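Local coordinates for high affinity transport system protein p37 (Mycoplasma hyorhinis, PDB 3EKI) that belongs to a high-affinity transport system as an extracytoplasmic lipoprotein that binds thiamine diphosphate, and is thought to deliver it for uptake, at residues I46-S51 / T71-F76; L120-N125 / P143-T148; E132-K135 / I140-P143; L359-F364 / Y384-N389. All coordinates share one frame; numbering follows the deposited sequence.

Contact 1: residues I46-S51 / T71-F76; sequences ITFGVS and TFLENF
With CG of Phe48 turned away from its own carbonyl carbon (chi1 -61°), and CG of Phe72 and of Phe76 each turned away from the backbone N, three phenyl rings converge between strand 45-51 and helix 64-85. Phe48 is the single residue of 46-51 that reaches the helix, and it does so rim first. Its CZ stands 3.9 Å from CZ of Phe76, over one face of that ring but displaced toward the rim, and the planes lie at 83°: a T-shaped pair with centroids 5.2 Å apart. One turn back, CE2 of Phe72 comes to 4.0 Å from CE2 of Phe48, again near the plane of the Phe48 ring. Leu73 adds a looser touch, its CD2 4.5 Å from CD2 of Phe48.

This is a helix packed on a strand in one lobe of a periplasmic-binding-protein-like fold; the segment axes run 11.8 Å apart at 145°, a gap filled by side chains with no hydrogen bond across it. Strand 97-103 pairs in parallel with 45-51. Phe364 of helix 354-369 makes another edge-to-face pair with Phe76, while Phe122 meets the ring of Phe48.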
loop_
_atom_site.group_PDB
_atom_site.type_symbol
_atom_site.label_atom_id
_atom_site.label_comp_id
_atom_site.label_asym_id
_atom_site.label_seq_id
_atom_site.Cartn_x
_atom_site.Cartn_y
_atom_site.Cartn_z
ATOM N N ILE A 46 -10.823 8.587 22.383
ATOM C CA ILE A 46 -10.018 7.768 21.486
ATOM C C ILE A 46 -9.410 8.705 20.445
ATOM O O ILE A 46 -10.149 9.457 19.834
ATOM C CB ILE A 46 -10.873 6.650 20.893
ATOM C CG1 ILE A 46 -11.293 5.578 21.906
ATOM C CG2 ILE A 46 -10.187 6.005 19.693
ATOM C CD1 ILE A 46 -10.148 4.647 22.270
ATOM N N THR A 47 -8.100 8.624 20.309
ATOM C CA THR A 47 -7.355 9.409 19.340
ATOM C C THR A 47 -6.707 8.505 18.293
ATOM O O THR A 47 -5.914 7.641 18.667
ATOM C CB THR A 47 -6.270 10.244 20.049
ATOM O OG1 THR A 47 -6.889 11.144 20.975
ATOM C CG2 THR A 47 -5.506 11.094 19.043
ATOM N N PHE A 48 -7.038 8.700 17.026
ATOM C CA PHE A 48 -6.400 8.043 15.895
ATOM C C PHE A 48 -5.199 8.834 15.371
ATOM O O PHE A 48 -5.257 10.051 15.157
ATOM C CB PHE A 48 -7.420 7.886 14.765
ATOM C CG PHE A 48 -8.651 7.047 15.081
ATOM C CD1 PHE A 48 -8.661 6.071 16.060
ATOM C CD2 PHE A 48 -9.815 7.252 14.360
ATOM C CE1 PHE A 48 -9.818 5.334 16.295
ATOM C CE2 PHE A 48 -10.965 6.518 14.579
ATOM C CZ PHE A 48 -10.949 5.537 15.544
ATOM N N GLY A 49 -4.084 8.178 15.115
ATOM C CA GLY A 49 -2.945 8.808 14.475
ATOM C C GLY A 49 -3.228 8.831 12.983
ATOM O O GLY A 49 -3.696 7.822 12.447
ATOM N N VAL A 50 -2.974 9.980 12.368
ATOM C CA VAL A 50 -3.086 10.112 10.918
ATOM C C VAL A 50 -1.874 10.907 10.413
ATOM O O VAL A 50 -1.299 11.697 11.143
ATOM C CB VAL A 50 -4.357 10.801 10.405
ATOM C CG1 VAL A 50 -5.604 10.083 10.899
ATOM C CG2 VAL A 50 -4.362 12.274 10.796
ATOM N N SER A 51 -1.554 10.653 9.147
ATOM C CA SER A 51 -0.373 11.291 8.585
ATOM C C SER A 51 -0.452 12.822 8.666
ATOM O O SER A 51 -1.453 13.400 8.253
ATOM C CB SER A 51 -0.141 10.905 7.125
ATOM O OG SER A 51 0.914 11.732 6.632
ATOM N N THR A 71 -15.654 15.356 9.448
ATOM C CA THR A 71 -16.870 14.634 9.114
ATOM C C THR A 71 -16.768 13.174 9.492
ATOM O O THR A 71 -17.663 12.527 10.021
ATOM C CB THR A 71 -17.158 14.698 7.597
ATOM O OG1 THR A 71 -17.448 16.055 7.244
ATOM C CG2 THR A 71 -18.368 13.845 7.261
ATOM N N PHE A 72 -15.581 12.627 9.154
ATOM C CA PHE A 72 -15.357 11.228 9.501
ATOM C C PHE A 72 -15.477 11.025 11.020
ATOM O O PHE A 72 -16.139 10.074 11.412
ATOM C CB PHE A 72 -13.989 10.772 9.012
ATOM C CG PHE A 72 -13.495 9.434 9.547
ATOM C CD1 PHE A 72 -13.947 8.269 8.982
ATOM C CD2 PHE A 72 -12.594 9.392 10.599
ATOM C CE1 PHE A 72 -13.497 7.040 9.444
ATOM C CE2 PHE A 72 -12.139 8.160 11.073
ATOM C CZ PHE A 72 -12.609 7.008 10.492
ATOM N N LEU A 73 -14.830 11.891 11.782
ATOM C CA LEU A 73 -14.842 11.685 13.243
ATOM C C LEU A 73 -16.222 11.798 13.865
ATOM O O LEU A 73 -16.552 11.081 14.819
ATOM C CB LEU A 73 -13.906 12.708 13.897
ATOM C CG LEU A 73 -12.419 12.425 13.678
ATOM C CD1 LEU A 73 -11.631 13.657 14.083
ATOM C CD2 LEU A 73 -11.983 11.164 14.399
ATOM N N GLU A 74 -17.023 12.704 13.321
ATOM C CA GLU A 74 -18.394 12.871 13.776
ATOM C C GLU A 74 -19.201 11.633 13.418
ATOM O O GLU A 74 -19.891 11.076 14.269
ATOM C CB GLU A 74 -19.038 14.134 13.200
ATOM C CG GLU A 74 -20.512 14.264 13.523
ATOM C CD GLU A 74 -20.813 14.671 14.956
ATOM O OE1 GLU A 74 -19.886 15.038 15.703
ATOM O OE2 GLU A 74 -22.004 14.608 15.334
ATOM N N ASN A 75 -19.112 11.142 12.172
ATOM C CA ASN A 75 -19.829 9.934 11.824
ATOM C C ASN A 75 -19.400 8.738 12.666
ATOM O O ASN A 75 -20.214 7.884 13.033
ATOM C CB ASN A 75 -19.561 9.620 10.347
ATOM C CG ASN A 75 -20.275 10.566 9.405
ATOM O OD1 ASN A 75 -21.102 11.369 9.812
ATOM N ND2 ASN A 75 -19.960 10.481 8.109
ATOM N N PHE A 76 -18.112 8.679 12.963
ATOM C CA PHE A 76 -17.555 7.594 13.747
ATOM C C PHE A 76 -18.086 7.601 15.180
ATOM O O PHE A 76 -18.541 6.587 15.701
ATOM C CB PHE A 76 -16.012 7.683 13.802
ATOM C CG PHE A 76 -15.356 6.340 14.047
ATOM C CD1 PHE A 76 -15.288 5.788 15.304
ATOM C CD2 PHE A 76 -14.809 5.629 12.993
ATOM C CE1 PHE A 76 -14.744 4.552 15.536
ATOM C CE2 PHE A 76 -14.283 4.386 13.211
ATOM C CZ PHE A 76 -14.237 3.829 14.470
#

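Contact 2: residues L120-N125 / P143-T148; sequences LDFGIN and PALETT. With CA (calcium ion), chain D.
Phe122 and Leu145 meet where the ring's CZ comes within 4.0 Å of Leu145 CD2, which lies in the phenyl plane at its edge. Both residues hold CG opposite the backbone N (chi1 173° and 179°), which stretches the two side chains into the space between strands 122-125 and 141-152 until they cross at about a right angle. The same Leu145 methyl receives Ile124: the extended CG1 branch (chi2 171°) carries CD1 to 4.2 Å from CD2. The other branch of Ile124 goes to Thr147, with CG2 to CG2 at 4.1 Å. Thr147, whose side chain lies about 6 Å from the bound thiamine diphosphate, turns its methyl to the isoleucine, while its hydroxyl is hydrogen-bonded to Asp344 O.

Asp121 grips the calcium ion with both carboxylate oxygens, OD1 at 2.3 Å and OD2 at 2.7 Å. Two waters, with Asp43, Ser45 and Pro118, complete the site, and Arg349 and Thr47 hydrogen-bond to the same carboxylate.

The strands are not direct partners: their axes stay 8.8 Å apart, and strand 345-349 pairs antiparallel with both, Ala144 and Leu145 forming a classic beta bulge opposite Gly346. Helix 106-115 packs on Asn125, and helix 390-402 lies against Pro143 and Glu146.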
loop_
_atom_site.group_PDB
_atom_site.type_symbol
_atom_site.label_atom_id
_atom_site.label_comp_id
_atom_site.label_asym_id
_atom_site.label_seq_id
_atom_site.Cartn_x
_atom_site.Cartn_y
_atom_site.Cartn_z
ATOM N N LEU A 120 -2.557 8.518 22.388
ATOM C CA LEU A 120 -2.584 7.922 21.052
ATOM C C LEU A 120 -3.010 6.459 21.182
ATOM O O LEU A 120 -2.296 5.617 21.722
ATOM C CB LEU A 120 -1.234 8.007 20.339
ATOM C CG LEU A 120 -1.170 7.271 18.994
ATOM C CD1 LEU A 120 -2.091 7.935 17.987
ATOM C CD2 LEU A 120 0.268 7.243 18.509
ATOM N N ASP A 121 -4.207 6.170 20.701
ATOM C CA ASP A 121 -4.845 4.882 20.943
ATOM C C ASP A 121 -4.839 3.914 19.763
ATOM O O ASP A 121 -4.927 2.697 19.972
ATOM C CB ASP A 121 -6.295 5.142 21.362
ATOM C CG ASP A 121 -6.422 6.098 22.538
ATOM O OD1 ASP A 121 -6.863 7.248 22.370
ATOM O OD2 ASP A 121 -5.969 5.715 23.642
ATOM N N PHE A 122 -4.781 4.432 18.540
ATOM C CA PHE A 122 -4.946 3.562 17.384
ATOM C C PHE A 122 -4.347 4.218 16.153
ATOM O O PHE A 122 -4.299 5.434 16.013
ATOM C CB PHE A 122 -6.429 3.302 17.162
ATOM C CG PHE A 122 -6.897 2.558 15.942
ATOM C CD1 PHE A 122 -7.056 1.190 15.979
ATOM C CD2 PHE A 122 -7.187 3.257 14.777
ATOM C CE1 PHE A 122 -7.497 0.509 14.849
ATOM C CE2 PHE A 122 -7.614 2.592 13.639
ATOM C CZ PHE A 122 -7.776 1.225 13.723
ATOM N N GLY A 123 -3.920 3.354 15.237
ATOM C CA GLY A 123 -3.620 3.877 13.891
ATOM C C GLY A 123 -3.581 2.754 12.885
ATOM O O GLY A 123 -3.699 1.580 13.228
ATOM N N ILE A 124 -3.459 3.086 11.596
ATOM C CA ILE A 124 -3.472 2.089 10.530
ATOM C C ILE A 124 -2.119 2.101 9.810
ATOM O O ILE A 124 -1.682 3.196 9.444
ATOM C CB ILE A 124 -4.640 2.351 9.575
ATOM C CG1 ILE A 124 -5.978 2.334 10.313
ATOM C CG2 ILE A 124 -4.597 1.361 8.428
ATOM C CD1 ILE A 124 -7.176 2.794 9.508
ATOM N N ASN A 125 -1.512 0.923 9.720
ATOM C CA ASN A 125 -0.135 0.761 9.302
ATOM C C ASN A 125 -0.015 -0.241 8.163
ATOM O O ASN A 125 -0.790 -1.171 8.073
ATOM C CB ASN A 125 0.763 0.263 10.452
ATOM C CG ASN A 125 2.205 0.687 10.311
ATOM O OD1 ASN A 125 2.589 1.775 10.734
ATOM N ND2 ASN A 125 3.082 -0.126 9.722
ATOM N N PRO A 143 -2.948 -5.797 16.836
ATOM C CA PRO A 143 -3.617 -5.677 15.535
ATOM C C PRO A 143 -5.066 -6.090 15.664
ATOM O O PRO A 143 -5.370 -7.096 16.326
ATOM C CB PRO A 143 -2.849 -6.670 14.657
ATOM C CG PRO A 143 -1.534 -6.829 15.338
ATOM C CD PRO A 143 -1.857 -6.785 16.819
ATOM N N ALA A 144 -5.945 -5.335 15.029
ATOM C CA ALA A 144 -7.372 -5.609 15.132
ATOM C C ALA A 144 -8.243 -5.456 13.866
ATOM O O ALA A 144 -9.260 -6.091 13.749
ATOM C CB ALA A 144 -7.949 -4.739 16.191
ATOM N N LEU A 145 -7.835 -4.546 12.996
ATOM C CA LEU A 145 -8.614 -4.205 11.819
ATOM C C LEU A 145 -7.815 -4.543 10.570
ATOM O O LEU A 145 -6.632 -4.185 10.519
ATOM C CB LEU A 145 -8.904 -2.703 11.876
ATOM C CG LEU A 145 -9.691 -2.043 10.740
ATOM C CD1 LEU A 145 -11.186 -2.261 10.940
ATOM C CD2 LEU A 145 -9.443 -0.549 10.607
ATOM N N GLU A 146 -8.430 -5.199 9.597
ATOM C CA GLU A 146 -7.778 -5.386 8.309
ATOM C C GLU A 146 -8.497 -4.508 7.289
ATOM O O GLU A 146 -9.708 -4.679 7.150
ATOM C CB GLU A 146 -7.845 -6.849 7.861
ATOM C CG GLU A 146 -7.102 -7.090 6.554
ATOM C CD GLU A 146 -6.992 -8.540 6.142
ATOM O OE1 GLU A 146 -7.542 -9.436 6.816
ATOM O OE2 GLU A 146 -6.344 -8.784 5.096
ATOM N N THR A 147 -7.796 -3.613 6.605
ATOM C CA THR A 147 -8.449 -2.876 5.513
ATOM C C THR A 147 -8.467 -3.729 4.241
ATOM O O THR A 147 -7.684 -4.668 4.109
ATOM C CB THR A 147 -7.773 -1.521 5.257
ATOM O OG1 THR A 147 -6.485 -1.770 4.675
ATOM C CG2 THR A 147 -7.532 -0.715 6.521
ATOM N N THR A 148 -9.361 -3.403 3.329
ATOM C CA THR A 148 -9.432 -4.001 1.994
ATOM C C THR A 148 -9.534 -2.861 0.990
ATOM O O THR A 148 -9.899 -1.730 1.313
ATOM C CB THR A 148 -10.592 -4.986 1.808
ATOM O OG1 THR A 148 -11.841 -4.262 1.927
ATOM C CG2 THR A 148 -10.606 -6.085 2.853
HETATM CA CA CA D . -7.160 8.015 24.491
HETATM O O HOH W 1 -7.514 10.385 23.449
HETATM O O HOH W 2 -7.556 9.450 26.540
#

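Contact 3: residues E132-K135 / I140-P143; sequences EFLK and IITP
Phe133 and Leu134, neighbours on helix 127-136, press against the chain where it turns back into strand 141-152. Strand 122-125, helix 127-136 and strand 141-152 follow one another as a beta-alpha-beta unit of the periplasmic-binding-protein-like fold; the two strands point roughly the same way, with strand 345-349 between them and antiparallel to both. Only four residues separate the two segments, and their contact is wholly apolar.

The protruding group on the strand side is CG2 of Ile140. It fits into the notch between the two helix side chains, 3.6 Å from CE2 of Phe133 and 4.1 Å from CD2 of Leu134. The phenylalanine ring, swung out with CG opposite the backbone N (chi1 177°), crosses both isoleucines at about a right angle and meets them with one corner: CD1 of Ile141 touches the same CE2 at 4.1 Å. Ile141 is the buried member of the group. Its CG1 sits between the backbone N and the carbonyl carbon (chi1 60°), which sets the branch beside Leu134, CG1 lying 4.0 Å from CD2.

The two methyls of Leu134 part: CD2 settles against the isoleucines, CD1 goes to Pro143. Ser114 of helix 106-115 touches Phe133, Ile140 and Ile141, and Phe390 of helix 390-402 packs on both Leu134 and Pro143. Inside that second grouping, CD1 of Leu134 meets the ring carbon CG of Pro143 at 3.7 Å.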
loop_
_atom_site.group_PDB
_atom_site.type_symbol
_atom_site.label_atom_id
_atom_site.label_comp_id
_atom_site.label_asym_id
_atom_site.label_seq_id
_atom_site.Cartn_x
_atom_site.Cartn_y
_atom_site.Cartn_z
ATOM N N GLU A 132 7.101 -6.912 10.625
ATOM C CA GLU A 132 8.525 -6.849 10.980
ATOM C C GLU A 132 8.698 -6.193 12.351
ATOM O O GLU A 132 9.573 -6.543 13.151
ATOM C CB GLU A 132 9.301 -6.097 9.920
ATOM C CG GLU A 132 9.331 -6.663 8.515
ATOM C CD GLU A 132 10.116 -7.949 8.357
ATOM O OE1 GLU A 132 10.873 -8.277 9.294
ATOM O OE2 GLU A 132 9.984 -8.624 7.307
ATOM N N PHE A 133 7.847 -5.210 12.669
ATOM C CA PHE A 133 7.969 -4.548 13.973
ATOM C C PHE A 133 7.609 -5.523 15.085
ATOM O O PHE A 133 8.274 -5.620 16.120
ATOM C CB PHE A 133 7.061 -3.316 14.006
ATOM C CG PHE A 133 7.046 -2.587 15.342
ATOM C CD1 PHE A 133 8.014 -1.653 15.644
ATOM C CD2 PHE A 133 6.058 -2.834 16.274
ATOM C CE1 PHE A 133 8.011 -0.977 16.856
ATOM C CE2 PHE A 133 6.048 -2.166 17.504
ATOM C CZ PHE A 133 7.011 -1.229 17.778
ATOM N N LEU A 134 6.517 -6.259 14.880
ATOM C CA LEU A 134 6.060 -7.193 15.909
ATOM C C LEU A 134 6.970 -8.406 16.039
ATOM O O LEU A 134 7.033 -9.021 17.106
ATOM C CB LEU A 134 4.607 -7.566 15.624
ATOM C CG LEU A 134 3.599 -6.494 16.030
ATOM C CD1 LEU A 134 2.208 -6.817 15.517
ATOM C CD2 LEU A 134 3.536 -6.349 17.548
ATOM N N LYS A 135 7.710 -8.767 14.991
ATOM C CA LYS A 135 8.705 -9.829 15.114
ATOM C C LYS A 135 9.751 -9.443 16.154
ATOM O O LYS A 135 10.184 -10.258 16.957
ATOM C CB LYS A 135 9.348 -10.085 13.751
ATOM C CG LYS A 135 9.698 -11.536 13.487
ATOM C CD LYS A 135 9.418 -11.951 12.051
ATOM C CE LYS A 135 10.095 -13.258 11.680
ATOM N NZ LYS A 135 10.247 -14.205 12.820
ATOM N N ILE A 140 3.445 -6.257 21.636
ATOM C CA ILE A 140 3.587 -4.958 22.284
ATOM C C ILE A 140 2.423 -4.023 21.947
ATOM O O ILE A 140 2.162 -3.133 22.763
ATOM C CB ILE A 140 4.924 -4.301 21.927
ATOM C CG1 ILE A 140 5.343 -3.129 22.815
ATOM C CG2 ILE A 140 4.930 -3.875 20.456
ATOM C CD1 ILE A 140 6.810 -2.780 22.587
ATOM N N ILE A 141 1.797 -4.239 20.802
ATOM C CA ILE A 141 0.610 -3.525 20.317
ATOM C C ILE A 141 -0.328 -4.582 19.744
ATOM O O ILE A 141 0.082 -5.738 19.510
ATOM C CB ILE A 141 0.923 -2.400 19.319
ATOM C CG1 ILE A 141 1.629 -2.886 18.061
ATOM C CG2 ILE A 141 1.718 -1.269 19.977
ATOM C CD1 ILE A 141 2.013 -1.818 17.047
ATOM N N THR A 142 -1.601 -4.273 19.512
ATOM C CA THR A 142 -2.602 -5.256 19.170
ATOM C C THR A 142 -3.298 -5.005 17.849
ATOM O O THR A 142 -4.103 -4.087 17.688
ATOM C CB THR A 142 -3.700 -5.261 20.280
ATOM O OG1 THR A 142 -3.038 -5.458 21.537
ATOM C CG2 THR A 142 -4.680 -6.377 20.040
ATOM N N PRO A 143 -2.948 -5.797 16.836
ATOM C CA PRO A 143 -3.617 -5.677 15.535
ATOM C C PRO A 143 -5.066 -6.090 15.664
ATOM O O PRO A 143 -5.370 -7.096 16.326
ATOM C CB PRO A 143 -2.849 -6.670 14.657
ATOM C CG PRO A 143 -1.534 -6.829 15.338
ATOM C CD PRO A 143 -1.857 -6.785 16.819
#

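Contact 4: residues L359-F364 / Y384-N389; sequences LIVQTF and YKKIDN
Helix 354-369 and strand 383-386 run nearly antiparallel, their segment axes 7.9 Å apart at 152°, with Val361 opposite Lys386 and Phe364 opposite Tyr384. The aromatic pair does most of the work. Phe364 brings its edge to the face of Tyr384, CD1 of Phe364 reaching 3.6 Å from CZ of Tyr384, offset toward the rim; the planes are inclined at 52°, well short of a perpendicular T. The tyrosine face also takes a CH-pi contact from CB of Phe364, which lies 3.9 Å from the ring centroid and 17° off its normal. Both rings have CG opposite their own carbonyl carbon, and the tyrosine ring lies close against the helix backbone, with Phe364 O 3.4 Å from Tyr384 CD1. CG1 of Val361 packs 3.8 Å from CA of Lys386, whose extended chain leads away.

Here a helix covers the antiparallel sheet of one periplasmic-binding-protein-like lobe, the Tyr384 side chain about 10 Å from bound thiamine diphosphate. Tyr384 OH is hydrogen-bonded to Asp373. Strand 383-386 pairs antiparallel with strand 141-152, whose Leu145 packs on both rings, while Phe76 of helix 64-85 packs on Thr363 and Phe364, and Phe80 on Leu359 and Ile360. Beyond the strand, Asn389 caps helix 390-402.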
loop_
_atom_site.group_PDB
_atom_site.type_symbol
_atom_site.label_atom_id
_atom_site.label_comp_id
_atom_site.label_asym_id
_atom_site.label_seq_id
_atom_site.Cartn_x
_atom_site.Cartn_y
_atom_site.Cartn_z
ATOM N N LEU A 359 -15.799 -2.749 19.301
ATOM C CA LEU A 359 -16.793 -1.770 18.846
ATOM C C LEU A 359 -16.189 -0.793 17.839
ATOM O O LEU A 359 -16.851 -0.381 16.887
ATOM C CB LEU A 359 -17.339 -1.002 20.040
ATOM C CG LEU A 359 -18.386 -1.717 20.877
ATOM C CD1 LEU A 359 -18.478 -0.979 22.210
ATOM C CD2 LEU A 359 -19.755 -1.759 20.212
ATOM N N ILE A 360 -14.920 -0.459 18.022
ATOM C CA ILE A 360 -14.256 0.442 17.061
ATOM C C ILE A 360 -14.087 -0.303 15.740
ATOM O O ILE A 360 -14.389 0.288 14.682
ATOM C CB ILE A 360 -12.955 1.012 17.645
ATOM C CG1 ILE A 360 -13.218 2.027 18.780
ATOM C CG2 ILE A 360 -12.062 1.609 16.584
ATOM C CD1 ILE A 360 -11.959 2.376 19.571
ATOM N N VAL A 361 -13.671 -1.550 15.772
ATOM C CA VAL A 361 -13.580 -2.330 14.514
ATOM C C VAL A 361 -14.916 -2.371 13.806
ATOM O O VAL A 361 -15.036 -2.103 12.608
ATOM C CB VAL A 361 -13.018 -3.743 14.777
ATOM C CG1 VAL A 361 -13.181 -4.642 13.557
ATOM C CG2 VAL A 361 -11.557 -3.684 15.195
ATOM N N GLN A 362 -16.009 -2.694 14.510
ATOM C CA GLN A 362 -17.316 -2.801 13.893
ATOM C C GLN A 362 -17.804 -1.462 13.372
ATOM O O GLN A 362 -18.525 -1.416 12.364
ATOM C CB GLN A 362 -18.329 -3.356 14.904
ATOM C CG GLN A 362 -19.620 -3.834 14.251
ATOM C CD GLN A 362 -19.352 -4.973 13.275
ATOM O OE1 GLN A 362 -18.725 -5.938 13.685
ATOM N NE2 GLN A 362 -19.836 -4.808 12.058
ATOM N N THR A 363 -17.376 -0.388 14.044
ATOM C CA THR A 363 -17.746 0.938 13.560
ATOM C C THR A 363 -17.101 1.217 12.188
ATOM O O THR A 363 -17.782 1.764 11.307
ATOM C CB THR A 363 -17.402 2.025 14.586
ATOM O OG1 THR A 363 -18.211 1.799 15.755
ATOM C CG2 THR A 363 -17.751 3.407 14.066
ATOM N N PHE A 364 -15.849 0.841 11.997
ATOM C CA PHE A 364 -15.218 0.989 10.675
ATOM C C PHE A 364 -16.042 0.225 9.636
ATOM O O PHE A 364 -16.372 0.767 8.577
ATOM C CB PHE A 364 -13.760 0.519 10.656
ATOM C CG PHE A 364 -12.753 1.552 11.074
ATOM C CD1 PHE A 364 -12.354 2.570 10.231
ATOM C CD2 PHE A 364 -12.183 1.512 12.331
ATOM C CE1 PHE A 364 -11.409 3.492 10.642
ATOM C CE2 PHE A 364 -11.254 2.424 12.758
ATOM C CZ PHE A 364 -10.866 3.440 11.913
ATOM N N TYR A 384 -13.376 -2.974 5.252
ATOM C CA TYR A 384 -12.742 -3.389 6.490
ATOM C C TYR A 384 -13.229 -4.756 6.955
ATOM O O TYR A 384 -14.394 -5.100 6.705
ATOM C CB TYR A 384 -13.038 -2.373 7.602
ATOM C CG TYR A 384 -12.627 -0.960 7.308
ATOM C CD1 TYR A 384 -13.583 -0.047 6.881
ATOM C CD2 TYR A 384 -11.323 -0.497 7.431
ATOM C CE1 TYR A 384 -13.231 1.261 6.608
ATOM C CE2 TYR A 384 -10.963 0.807 7.157
ATOM C CZ TYR A 384 -11.927 1.694 6.739
ATOM O OH TYR A 384 -11.589 2.986 6.456
ATOM N N LYS A 385 -12.382 -5.516 7.631
ATOM C CA LYS A 385 -12.724 -6.775 8.270
ATOM C C LYS A 385 -12.088 -6.801 9.658
ATOM O O LYS A 385 -11.057 -6.149 9.896
ATOM C CB LYS A 385 -12.203 -7.959 7.451
ATOM C CG LYS A 385 -12.284 -7.853 5.948
ATOM C CD LYS A 385 -12.244 -9.221 5.271
ATOM C CE LYS A 385 -11.292 -9.279 4.086
ATOM N NZ LYS A 385 -11.961 -9.646 2.805
ATOM N N LYS A 386 -12.631 -7.540 10.610
ATOM C CA LYS A 386 -12.000 -7.841 11.868
ATOM C C LYS A 386 -10.834 -8.802 11.673
ATOM O O LYS A 386 -10.990 -9.754 10.894
ATOM C CB LYS A 386 -13.021 -8.515 12.797
ATOM C CG LYS A 386 -12.516 -8.831 14.200
ATOM C CD LYS A 386 -13.507 -9.730 14.939
ATOM C CE LYS A 386 -13.076 -10.012 16.371
ATOM N NZ LYS A 386 -14.091 -10.845 17.092
ATOM N N ILE A 387 -9.718 -8.596 12.363
ATOM C CA ILE A 387 -8.711 -9.657 12.356
ATOM C C ILE A 387 -9.036 -10.694 13.423
ATOM O O ILE A 387 -9.115 -10.319 14.583
ATOM C CB ILE A 387 -7.301 -9.094 12.554
ATOM C CG1 ILE A 387 -6.978 -8.154 11.387
ATOM C CG2 ILE A 387 -6.288 -10.206 12.748
ATOM C CD1 ILE A 387 -5.624 -7.545 11.326
ATOM N N ASP A 388 -9.232 -11.923 12.981
ATOM C CA ASP A 388 -9.590 -13.001 13.906
ATOM C C ASP A 388 -8.353 -13.753 14.372
ATOM O O ASP A 388 -8.338 -14.322 15.468
ATOM C CB ASP A 388 -10.587 -13.930 13.199
ATOM C CG ASP A 388 -11.820 -13.210 12.685
ATOM O OD1 ASP A 388 -12.574 -12.635 13.497
ATOM O OD2 ASP A 388 -12.061 -13.210 11.460
ATOM N N ASN A 389 -7.309 -13.754 13.538
ATOM C CA ASN A 389 -6.070 -14.469 13.782
ATOM C C ASN A 389 -4.921 -13.775 13.030
ATOM O O ASN A 389 -4.787 -14.030 11.830
ATOM C CB ASN A 389 -6.174 -15.912 13.313
ATOM C CG ASN A 389 -4.975 -16.738 13.728
ATOM O OD1 ASN A 389 -3.860 -16.226 13.862
ATOM N ND2 ASN A 389 -5.215 -18.033 13.936
#

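Contacts 1, 2 and 4 are buried, whereas contact 3 lies at the surface. Contacts 2 and 3 share Pro143 and strand 141-152, and contact 4 brings in the neighbouring strand of that sheet: Glu146 N to Lys385 O is 2.8 Å, a probable hydrogen bond. Contact 1 reaches contact 2 through Thr47 N and Asp121 OD1, and meets contact 4 where Phe76 and Phe364 pack. Contacts 1, 3 and 4 pack a helix on a strand, while contact 2 is strand to strand. Aromatic edges on faces dominate contacts 1 and 4; contacts 2 and 3 are mainly aliphatic, each with one phenyl ring joining in. Contact 2 alone holds a calcium ligand.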